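Local coordinates for protein methylenetetrahydrofolate--tRNA-(uracil-5-)-methyltransferase trmFO (Thermus thermophilus, PDB 3G5S) that probably catalyses the folate- and FAD-dependent methylation of uridine 54 in tRNA to 5-methyluridine, using methylenetetrahydrofolate and NAD(P)H, at residues 116-128 with 138-150. Sequence-based numbering, arbitrary orientation.
Sequences VVREEVREIPPGI and SEALAEALKRRFG. With FAD (flavin-adenine dinucleotide), chain B.
Ser138 OG donates to Glu120 OE2 at 2.7 Å, meeting the anti lone pair of that oxygen. Glu120 reaches the serine because CG stands anti to the backbone N (chi1 180°) and the chain continues extended. A water bridges the same OE2 to Ala140 N in the first turn of helix 139-149. Arg122 NH1 forms a salt bridge with Glu120 OE1 at 2.9 Å, from above the carboxylate plane. Replacing Glu120 with an alanine would probably leave the Ser138 hydroxyl without its acceptor and the Arg122 guanidinium freer to swing off the helix. That guanidinium lies flat over Ala140 CB, which sits 3.6 Å above its centre. Ser138 is also the N-cap, its OG accepting a weak bond from Leu141 N.

Farther along the helix, Glu123 OE1 makes a salt bridge to Arg147 NH2 at 2.7 Å, lying in the guanidinium plane at its edge, while the carboxylate plane is turned 47° from it. A second water joins Arg122 O, Ala140 O and Arg147 NH2. Toward the C-terminal end of the helix, Ile124 CD1 packs against Arg148 CB (3.8 Å), Leu145 CD2 (4.0 Å) and Phe149 CE2, and two further waters link Ile124 O to the Arg148 guanidinium.

Both segments read the FAD adenine: Val121 N donates to N1A at 2.9 Å (167°), Val121 O accepts from N6A, and Ser138 N donates to N7A. The loop following strand 114-117 and the start of helix 139-149 thus line part of the adenine end of the cofactor pocket in a Rossmann-type FAD-binding domain.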
ATOM      1  N   VAL A 116     -14.889 -22.048   9.730  1.00 14.16           N
ATOM      2  CA  VAL A 116     -14.979 -20.671  10.181  1.00 14.58           C
ATOM      3  C   VAL A 116     -15.082 -20.649  11.698  1.00 14.61           C
ATOM      4  O   VAL A 116     -15.901 -21.361  12.275  1.00 15.62           O
ATOM      5  CB  VAL A 116     -16.219 -19.974   9.592  1.00 15.81           C
ATOM      6  CG1 VAL A 116     -16.322 -18.547  10.100  1.00 17.01           C
ATOM      7  CG2 VAL A 116     -16.167 -19.993   8.072  1.00 17.49           C
ATOM      8  N   VAL A 117     -14.245 -19.835  12.333  1.00 14.26           N
ATOM      9  CA  VAL A 117     -14.287 -19.650  13.774  1.00 14.20           C
ATOM     10  C   VAL A 117     -14.607 -18.188  14.060  1.00 14.36           C
ATOM     11  O   VAL A 117     -13.823 -17.292  13.714  1.00 14.23           O
ATOM     12  CB  VAL A 117     -12.946 -20.034  14.424  1.00 15.97           C
ATOM     13  CG1 VAL A 117     -13.009 -19.842  15.929  1.00 18.07           C
ATOM     14  CG2 VAL A 117     -12.578 -21.476  14.087  1.00 17.27           C
ATOM     15  N   ARG A 118     -15.767 -17.946  14.665  1.00 14.80           N
ATOM     16  CA  ARG A 118     -16.177 -16.588  14.973  1.00 15.18           C
ATOM     17  C   ARG A 118     -15.637 -16.221  16.342  1.00 16.58           C
ATOM     18  O   ARG A 118     -16.293 -16.428  17.367  1.00 20.53           O
ATOM     19  CB  ARG A 118     -17.700 -16.455  14.940  1.00 16.94           C
ATOM     20  CG  ARG A 118     -18.324 -16.747  13.581  1.00 18.22           C
ATOM     21  CD  ARG A 118     -18.196 -15.565  12.618  1.00 19.36           C
ATOM     22  NE  ARG A 118     -18.786 -15.874  11.314  1.00 19.32           N
ATOM     23  CZ  ARG A 118     -18.992 -14.988  10.342  1.00 19.83           C
ATOM     24  NH1 ARG A 118     -18.652 -13.717  10.509  1.00 18.62           N
ATOM     25  NH2 ARG A 118     -19.540 -15.374   9.197  1.00 21.74           N
ATOM     26  N   GLU A 119     -14.422 -15.697  16.356  1.00 15.23           N
ATOM     27  CA  GLU A 119     -13.787 -15.292  17.594  1.00 16.19           C
ATOM     28  C   GLU A 119     -12.687 -14.289  17.300  1.00 15.48           C
ATOM     29  O   GLU A 119     -12.175 -14.216  16.177  1.00 16.38           O
ATOM     30  CB  GLU A 119     -13.214 -16.504  18.326  1.00 20.80           C
ATOM     31  CG  GLU A 119     -11.848 -16.955  17.845  1.00 25.26           C
ATOM     32  CD  GLU A 119     -11.205 -17.964  18.783  1.00 27.50           C
ATOM     33  OE1 GLU A 119      -9.978 -17.873  19.008  1.00 29.59           O
ATOM     34  OE2 GLU A 119     -11.928 -18.843  19.297  1.00 27.21           O
ATOM     35  N   GLU A 120     -12.347 -13.498  18.308  1.00 15.91           N
ATOM     36  CA  GLU A 120     -11.199 -12.620  18.226  1.00 15.93           C
ATOM     37  C   GLU A 120      -9.943 -13.398  18.577  1.00 15.45           C
ATOM     38  O   GLU A 120      -9.872 -14.024  19.631  1.00 17.67           O
ATOM     39  CB  GLU A 120     -11.330 -11.446  19.195  1.00 16.98           C
ATOM     40  CG  GLU A 120     -10.131 -10.525  19.114  1.00 17.12           C
ATOM     41  CD  GLU A 120      -9.950  -9.627  20.319  1.00 17.93           C
ATOM     42  OE1 GLU A 120     -10.676  -9.787  21.329  1.00 21.30           O
ATOM     43  OE2 GLU A 120      -9.054  -8.761  20.249  1.00 16.64           O
ATOM     44  N   VAL A 121      -8.952 -13.354  17.698  1.00 13.71           N
ATOM     45  CA  VAL A 121      -7.657 -13.958  17.971  1.00 13.66           C
ATOM     46  C   VAL A 121      -6.823 -12.947  18.738  1.00 13.78           C
ATOM     47  O   VAL A 121      -6.616 -11.824  18.282  1.00 14.79           O
ATOM     48  CB  VAL A 121      -6.969 -14.370  16.654  1.00 13.52           C
ATOM     49  CG1 VAL A 121      -5.541 -14.816  16.905  1.00 13.98           C
ATOM     50  CG2 VAL A 121      -7.779 -15.461  15.971  1.00 14.72           C
ATOM     51  N   ARG A 122      -6.366 -13.334  19.924  1.00 13.78           N
ATOM     52  CA  ARG A 122      -5.694 -12.393  20.808  1.00 14.48           C
ATOM     53  C   ARG A 122      -4.199 -12.657  20.954  1.00 14.76           C
ATOM     54  O   ARG A 122      -3.479 -11.853  21.538  1.00 17.58           O
ATOM     55  CB  ARG A 122      -6.358 -12.400  22.189  1.00 16.17           C
ATOM     56  CG  ARG A 122      -7.827 -11.998  22.163  1.00 18.17           C
ATOM     57  CD  ARG A 122      -8.488 -12.147  23.537  1.00 19.34           C
ATOM     58  NE  ARG A 122      -7.923 -11.229  24.519  1.00 20.36           N
ATOM     59  CZ  ARG A 122      -8.266  -9.949  24.626  1.00 20.81           C
ATOM     60  NH1 ARG A 122      -9.170  -9.430  23.807  1.00 21.86           N
ATOM     61  NH2 ARG A 122      -7.697  -9.183  25.548  1.00 21.80           N
ATOM     62  N   GLU A 123      -3.742 -13.796  20.451  1.00 13.55           N
ATOM     63  CA  GLU A 123      -2.329 -14.147  20.481  1.00 13.27           C
ATOM     64  C   GLU A 123      -1.994 -14.733  19.128  1.00 13.42           C
ATOM     65  O   GLU A 123      -2.868 -15.263  18.451  1.00 13.99           O
ATOM     66  CB  GLU A 123      -2.045 -15.181  21.575  1.00 15.74           C
ATOM     67  CG  GLU A 123      -2.445 -14.742  22.977  1.00 19.09           C
ATOM     68  CD  GLU A 123      -1.499 -13.715  23.580  1.00 21.97           C
ATOM     69  OE1 GLU A 123      -0.412 -13.481  23.020  1.00 22.56           O
ATOM     70  OE2 GLU A 123      -1.840 -13.141  24.633  1.00 25.11           O
ATOM     71  N   ILE A 124      -0.735 -14.641  18.732  1.00 13.26           N
ATOM     72  CA  ILE A 124      -0.321 -15.202  17.459  1.00 13.58           C
ATOM     73  C   ILE A 124      -0.490 -16.717  17.495  1.00 13.90           C
ATOM     74  O   ILE A 124       0.116 -17.385  18.330  1.00 14.06           O
ATOM     75  CB  ILE A 124       1.134 -14.844  17.148  1.00 14.41           C
ATOM     76  CG1 ILE A 124       1.299 -13.323  17.082  1.00 15.54           C
ATOM     77  CG2 ILE A 124       1.574 -15.480  15.843  1.00 16.31           C
ATOM     78  CD1 ILE A 124       2.750 -12.878  17.126  1.00 16.78           C
ATOM     79  N   PRO A 125      -1.342 -17.260  16.612  1.00 14.20           N
ATOM     80  CA  PRO A 125      -1.548 -18.709  16.593  1.00 15.32           C
ATOM     81  C   PRO A 125      -0.265 -19.464  16.259  1.00 15.86           C
ATOM     82  O   PRO A 125       0.578 -18.964  15.516  1.00 16.69           O
ATOM     83  CB  PRO A 125      -2.557 -18.894  15.452  1.00 17.06           C
ATOM     84  CG  PRO A 125      -3.264 -17.602  15.359  1.00 17.19           C
ATOM     85  CD  PRO A 125      -2.221 -16.573  15.648  1.00 15.37           C
ATOM     86  N   PRO A 126      -0.121 -20.682  16.794  1.00 17.31           N
ATOM     87  CA  PRO A 126       1.002 -21.527  16.389  1.00 16.36           C
ATOM     88  C   PRO A 126       0.722 -22.196  15.045  1.00 15.00           C
ATOM     89  O   PRO A 126      -0.411 -22.197  14.560  1.00 17.11           O
ATOM     90  CB  PRO A 126       1.057 -22.560  17.510  1.00 19.17           C
ATOM     91  CG  PRO A 126      -0.382 -22.768  17.843  1.00 21.50           C
ATOM     92  CD  PRO A 126      -1.030 -21.393  17.710  1.00 20.66           C
ATOM     93  N   GLY A 127       1.761 -22.756  14.454  1.00 14.95           N
ATOM     94  CA  GLY A 127       1.614 -23.448  13.191  1.00 14.63           C
ATOM     95  C   GLY A 127       1.517 -22.484  12.027  1.00 12.61           C
ATOM     96  O   GLY A 127       1.584 -21.265  12.184  1.00 14.32           O
ATOM     97  N   ILE A 128       1.355 -23.032  10.834  1.00 11.03           N
ATOM     98  CA  ILE A 128       1.287 -22.200   9.639  1.00 10.40           C
ATOM     99  C   ILE A 128       0.076 -21.281   9.726  1.00  9.73           C
ATOM    100  O   ILE A 128      -1.053 -21.746   9.913  1.00 10.38           O
ATOM    101  CB  ILE A 128       1.250 -23.064   8.371  1.00 11.28           C
ATOM    102  CG1 ILE A 128       2.511 -23.931   8.288  1.00 13.04           C
ATOM    103  CG2 ILE A 128       1.129 -22.184   7.146  1.00 11.78           C
ATOM    104  CD1 ILE A 128       2.458 -24.994   7.202  1.00 13.86           C
ATOM    105  N   SER A 138      -7.435  -5.806  15.869  1.00 13.18           N
ATOM    106  CA  SER A 138      -7.842  -5.663  17.263  1.00 14.29           C
ATOM    107  C   SER A 138      -6.651  -5.308  18.145  1.00 13.75           C
ATOM    108  O   SER A 138      -5.509  -5.693  17.876  1.00 13.85           O
ATOM    109  CB  SER A 138      -8.532  -6.922  17.782  1.00 14.92           C
ATOM    110  OG  SER A 138      -7.579  -7.896  18.149  1.00 15.25           O
ATOM    111  N   GLU A 139      -6.935  -4.565  19.207  1.00 14.91           N
ATOM    112  CA  GLU A 139      -5.900  -4.112  20.114  1.00 16.28           C
ATOM    113  C   GLU A 139      -5.074  -5.270  20.670  1.00 15.11           C
ATOM    114  O   GLU A 139      -3.850  -5.187  20.743  1.00 14.93           O
ATOM    115  CB  GLU A 139      -6.531  -3.314  21.253  1.00 19.23           C
ATOM    116  CG  GLU A 139      -5.554  -2.849  22.314  1.00 23.19           C
ATOM    117  CD  GLU A 139      -6.238  -2.042  23.399  1.00 27.29           C
ATOM    118  OE1 GLU A 139      -7.098  -1.202  23.058  1.00 29.79           O
ATOM    119  OE2 GLU A 139      -5.921  -2.249  24.588  1.00 29.48           O
ATOM    120  N   ALA A 140      -5.740  -6.355  21.058  1.00 14.86           N
ATOM    121  CA  ALA A 140      -5.040  -7.490  21.653  1.00 15.42           C
ATOM    122  C   ALA A 140      -4.021  -8.083  20.683  1.00 13.71           C
ATOM    123  O   ALA A 140      -2.892  -8.389  21.069  1.00 13.74           O
ATOM    124  CB  ALA A 140      -6.027  -8.559  22.123  1.00 16.53           C
ATOM    125  N   LEU A 141      -4.401  -8.247  19.421  1.00 12.86           N
ATOM    126  CA  LEU A 141      -3.462  -8.834  18.477  1.00 13.01           C
ATOM    127  C   LEU A 141      -2.324  -7.871  18.155  1.00 12.02           C
ATOM    128  O   LEU A 141      -1.176  -8.290  17.999  1.00 12.03           O
ATOM    129  CB  LEU A 141      -4.158  -9.307  17.206  1.00 13.62           C
ATOM    130  CG  LEU A 141      -3.253 -10.116  16.276  1.00 14.54           C
ATOM    131  CD1 LEU A 141      -2.800 -11.417  16.924  1.00 16.22           C
ATOM    132  CD2 LEU A 141      -3.982 -10.393  14.972  1.00 15.21           C
ATOM    133  N   ALA A 142      -2.633  -6.578  18.066  1.00 12.43           N
ATOM    134  CA  ALA A 142      -1.582  -5.586  17.872  1.00 13.20           C
ATOM    135  C   ALA A 142      -0.568  -5.652  19.025  1.00 12.60           C
ATOM    136  O   ALA A 142       0.644  -5.613  18.807  1.00 13.22           O
ATOM    137  CB  ALA A 142      -2.174  -4.180  17.749  1.00 14.41           C
ATOM    138  N   GLU A 143      -1.063  -5.783  20.251  1.00 13.24           N
ATOM    139  CA  GLU A 143      -0.170  -5.907  21.400  1.00 14.07           C
ATOM    140  C   GLU A 143       0.696  -7.162  21.297  1.00 13.13           C
ATOM    141  O   GLU A 143       1.882  -7.140  21.622  1.00 13.44           O
ATOM    142  CB  GLU A 143      -0.974  -5.920  22.701  1.00 16.63           C
ATOM    143  CG  GLU A 143      -1.568  -4.574  23.067  1.00 20.36           C
ATOM    144  CD  GLU A 143      -0.505  -3.526  23.330  1.00 25.33           C
ATOM    145  OE1 GLU A 143       0.460  -3.823  24.068  1.00 27.56           O
ATOM    146  OE2 GLU A 143      -0.638  -2.402  22.807  1.00 27.88           O
ATOM    147  N   ALA A 144       0.099  -8.259  20.849  1.00 12.82           N
ATOM    148  CA  ALA A 144       0.838  -9.502  20.678  1.00 12.46           C
ATOM    149  C   ALA A 144       1.949  -9.356  19.635  1.00 11.49           C
ATOM    150  O   ALA A 144       3.057  -9.871  19.812  1.00 11.69           O
ATOM    151  CB  ALA A 144      -0.104 -10.634  20.306  1.00 12.64           C
ATOM    152  N   LEU A 145       1.650  -8.655  18.546  1.00 11.56           N
ATOM    153  CA  LEU A 145       2.645  -8.425  17.507  1.00 11.45           C
ATOM    154  C   LEU A 145       3.789  -7.544  18.009  1.00 11.43           C
ATOM    155  O   LEU A 145       4.957  -7.799  17.710  1.00 11.70           O
ATOM    156  CB  LEU A 145       1.993  -7.801  16.274  1.00 11.93           C
ATOM    157  CG  LEU A 145       1.168  -8.791  15.456  1.00 12.44           C
ATOM    158  CD1 LEU A 145       0.230  -8.052  14.514  1.00 13.63           C
ATOM    159  CD2 LEU A 145       2.075  -9.746  14.692  1.00 14.07           C
ATOM    160  N   LYS A 146       3.458  -6.507  18.771  1.00 12.26           N
ATOM    161  CA  LYS A 146       4.489  -5.663  19.359  1.00 12.73           C
ATOM    162  C   LYS A 146       5.379  -6.454  20.316  1.00 12.94           C
ATOM    163  O   LYS A 146       6.595  -6.277  20.325  1.00 13.65           O
ATOM    164  CB  LYS A 146       3.865  -4.471  20.083  1.00 14.62           C
ATOM    165  CG  LYS A 146       3.206  -3.472  19.150  1.00 16.17           C
ATOM    166  CD  LYS A 146       2.840  -2.181  19.859  1.00 20.54           C
ATOM    167  CE  LYS A 146       1.995  -2.425  21.091  1.00 23.33           C
ATOM    168  NZ  LYS A 146       1.651  -1.145  21.771  1.00 24.16           N
ATOM    169  N   ARG A 147       4.776  -7.322  21.120  1.00 13.20           N
ATOM    170  CA  ARG A 147       5.549  -8.136  22.056  1.00 14.81           C
ATOM    171  C   ARG A 147       6.544  -9.031  21.321  1.00 14.41           C
ATOM    172  O   ARG A 147       7.701  -9.162  21.721  1.00 16.28           O
ATOM    173  CB  ARG A 147       4.629  -9.006  22.915  1.00 17.74           C
ATOM    174  CG  ARG A 147       3.964  -8.295  24.075  1.00 21.84           C
ATOM    175  CD  ARG A 147       3.453  -9.301  25.103  1.00 23.84           C
ATOM    176  NE  ARG A 147       2.565 -10.298  24.513  1.00 24.54           N
ATOM    177  CZ  ARG A 147       1.260 -10.121  24.337  1.00 24.58           C
ATOM    178  NH1 ARG A 147       0.689  -8.981  24.701  1.00 25.48           N
ATOM    179  NH2 ARG A 147       0.528 -11.078  23.790  1.00 25.54           N
ATOM    180  N   ARG A 148       6.083  -9.654  20.240  1.00 13.60           N
ATOM    181  CA  ARG A 148       6.883 -10.642  19.531  1.00 13.60           C
ATOM    182  C   ARG A 148       7.949  -9.992  18.643  1.00 13.72           C
ATOM    183  O   ARG A 148       9.080 -10.470  18.582  1.00 16.02           O
ATOM    184  CB  ARG A 148       5.952 -11.562  18.726  1.00 14.74           C
ATOM    185  CG  ARG A 148       6.604 -12.635  17.856  1.00 18.49           C
ATOM    186  CD  ARG A 148       7.039 -13.885  18.608  1.00 19.87           C
ATOM    187  NE  ARG A 148       6.120 -14.331  19.653  1.00 18.08           N
ATOM    188  CZ  ARG A 148       5.190 -15.279  19.520  1.00 17.47           C
ATOM    189  NH1 ARG A 148       5.005 -15.898  18.361  1.00 19.79           N
ATOM    190  NH2 ARG A 148       4.438 -15.612  20.565  1.00 17.32           N
ATOM    191  N   PHE A 149       7.597  -8.894  17.974  1.00 13.61           N
ATOM    192  CA  PHE A 149       8.475  -8.324  16.954  1.00 13.86           C
ATOM    193  C   PHE A 149       9.074  -6.960  17.282  1.00 15.67           C
ATOM    194  O   PHE A 149       9.999  -6.524  16.601  1.00 18.22           O
ATOM    195  CB  PHE A 149       7.760  -8.300  15.594  1.00 13.80           C
ATOM    196  CG  PHE A 149       7.377  -9.666  15.112  1.00 13.13           C
ATOM    197  CD1 PHE A 149       8.349 -10.548  14.675  1.00 13.61           C
ATOM    198  CD2 PHE A 149       6.056 -10.086  15.133  1.00 13.52           C
ATOM    199  CE1 PHE A 149       8.013 -11.821  14.252  1.00 14.11           C
ATOM    200  CE2 PHE A 149       5.714 -11.358  14.713  1.00 14.43           C
ATOM    201  CZ  PHE A 149       6.696 -12.227  14.272  1.00 14.59           C
ATOM    202  N   GLY A 150       8.561  -6.299  18.316  1.00 14.62           N
ATOM    203  CA  GLY A 150       9.095  -5.016  18.746  1.00 15.71           C
ATOM    204  C   GLY A 150       8.083  -3.892  18.639  1.00 14.61           C
ATOM    205  O   GLY A 150       7.414  -3.740  17.616  1.00 15.47           O
TER
HETATM  206  PA  FAD B 444     -10.062  -5.757   6.376  1.00 10.67           P
HETATM  207  O1A FAD B 444     -10.405  -4.659   7.340  1.00 11.62           O
HETATM  208  O2A FAD B 444     -10.832  -5.843   5.094  1.00 11.15           O
HETATM  209  O5B FAD B 444     -10.161  -7.186   7.082  1.00 10.59           O
HETATM  210  C5B FAD B 444      -9.613  -7.417   8.365  1.00 11.11           C
HETATM  211  C4B FAD B 444     -10.535  -8.386   9.080  1.00 11.06           C
HETATM  212  O4B FAD B 444      -9.919  -8.815  10.283  1.00 11.27           O
HETATM  213  C3B FAD B 444     -11.853  -7.727   9.480  1.00 11.74           C
HETATM  214  O3B FAD B 444     -12.954  -8.496   9.035  1.00 12.32           O
HETATM  215  C2B FAD B 444     -11.790  -7.657  11.006  1.00 12.17           C
HETATM  216  O2B FAD B 444     -13.039  -7.775  11.656  1.00 13.18           O
HETATM  217  C1B FAD B 444     -10.891  -8.835  11.331  1.00 11.61           C
HETATM  218  N9A FAD B 444     -10.120  -8.788  12.583  1.00 12.28           N
HETATM  219  C8A FAD B 444      -9.359  -7.758  13.063  1.00 12.36           C
HETATM  220  N7A FAD B 444      -8.736  -8.169  14.187  1.00 12.35           N
HETATM  221  C5A FAD B 444      -9.091  -9.461  14.416  1.00 12.13           C
HETATM  222  C6A FAD B 444      -8.764 -10.379  15.404  1.00 12.86           C
HETATM  223  N6A FAD B 444      -7.803 -10.147  16.308  1.00 13.38           N
HETATM  224  N1A FAD B 444      -9.304 -11.635  15.334  1.00 13.18           N
HETATM  225  C2A FAD B 444     -10.172 -11.989  14.328  1.00 13.01           C
HETATM  226  N3A FAD B 444     -10.503 -11.090  13.341  1.00 12.54           N
HETATM  227  C4A FAD B 444      -9.963  -9.855  13.411  1.00 11.85           C
HETATM  228  N1  FAD B 444      -9.487   0.949   0.494  1.00 15.04           N
HETATM  229  C2  FAD B 444      -9.770   1.268  -0.809  1.00 16.21           C
HETATM  230  O2  FAD B 444      -9.184   0.705  -1.732  1.00 16.23           O
HETATM  231  N3  FAD B 444     -10.726   2.228  -1.081  1.00 18.11           N
HETATM  232  C4  FAD B 444     -11.421   2.884  -0.078  1.00 18.79           C
HETATM  233  O4  FAD B 444     -12.274   3.735  -0.355  1.00 21.94           O
HETATM  234  C4X FAD B 444     -11.124   2.548   1.243  1.00 17.33           C
HETATM  235  N5  FAD B 444     -11.773   3.169   2.286  1.00 19.08           N
HETATM  236  C5X FAD B 444     -11.474   2.818   3.587  1.00 17.96           C
HETATM  237  C6  FAD B 444     -12.146   3.446   4.631  1.00 18.31           C
HETATM  238  C7  FAD B 444     -11.857   3.120   5.949  1.00 18.98           C
HETATM  239  C7M FAD B 444     -12.586   3.802   7.073  1.00 20.72           C
HETATM  240  C8  FAD B 444     -10.895   2.153   6.219  1.00 19.27           C
HETATM  241  C8M FAD B 444     -10.575   1.788   7.640  1.00 21.41           C
HETATM  242  C9  FAD B 444     -10.223   1.520   5.176  1.00 17.50           C
HETATM  243  C9A FAD B 444     -10.506   1.849   3.852  1.00 16.22           C
HETATM  244  N10 FAD B 444      -9.824   1.233   2.810  1.00 14.49           N
HETATM  245  C10 FAD B 444     -10.155   1.584   1.515  1.00 15.38           C
HETATM  246  C1' FAD B 444      -8.418   0.730   3.045  1.00 13.26           C
HETATM  247  C2' FAD B 444      -8.235  -0.776   2.788  1.00 12.03           C
HETATM  248  O2' FAD B 444      -8.003  -1.067   1.420  1.00 11.65           O
HETATM  249  C3' FAD B 444      -9.398  -1.602   3.336  1.00 11.23           C
HETATM  250  O3' FAD B 444      -9.390  -1.433   4.740  1.00 12.20           O
HETATM  251  C4' FAD B 444      -9.296  -3.089   3.002  1.00 11.28           C
HETATM  252  O4' FAD B 444     -10.522  -3.696   3.361  1.00 11.90           O
HETATM  253  C5' FAD B 444      -8.117  -3.758   3.699  1.00 10.60           C
HETATM  254  O5' FAD B 444      -8.229  -5.160   3.580  1.00 10.09           O
HETATM  255  P   FAD B 444      -7.684  -6.091   4.762  1.00  9.68           P
HETATM  256  O1P FAD B 444      -6.248  -5.794   5.052  1.00  9.56           O
HETATM  257  O2P FAD B 444      -8.040  -7.495   4.399  1.00 10.20           O
HETATM  258  O3P FAD B 444      -8.497  -5.604   6.058  1.00  9.96           O
HETATM  259  O   HOH W   1      -8.653  -6.567  21.555  1.00 18.60           O
HETATM  260  O   HOH W   2      -2.479  -9.818  23.418  1.00 24.11           O
HETATM  261  O   HOH W   3       1.606 -16.668  20.606  1.00 22.36           O
HETATM  262  O   HOH W   4       2.805 -18.233  18.221  1.00 27.17           O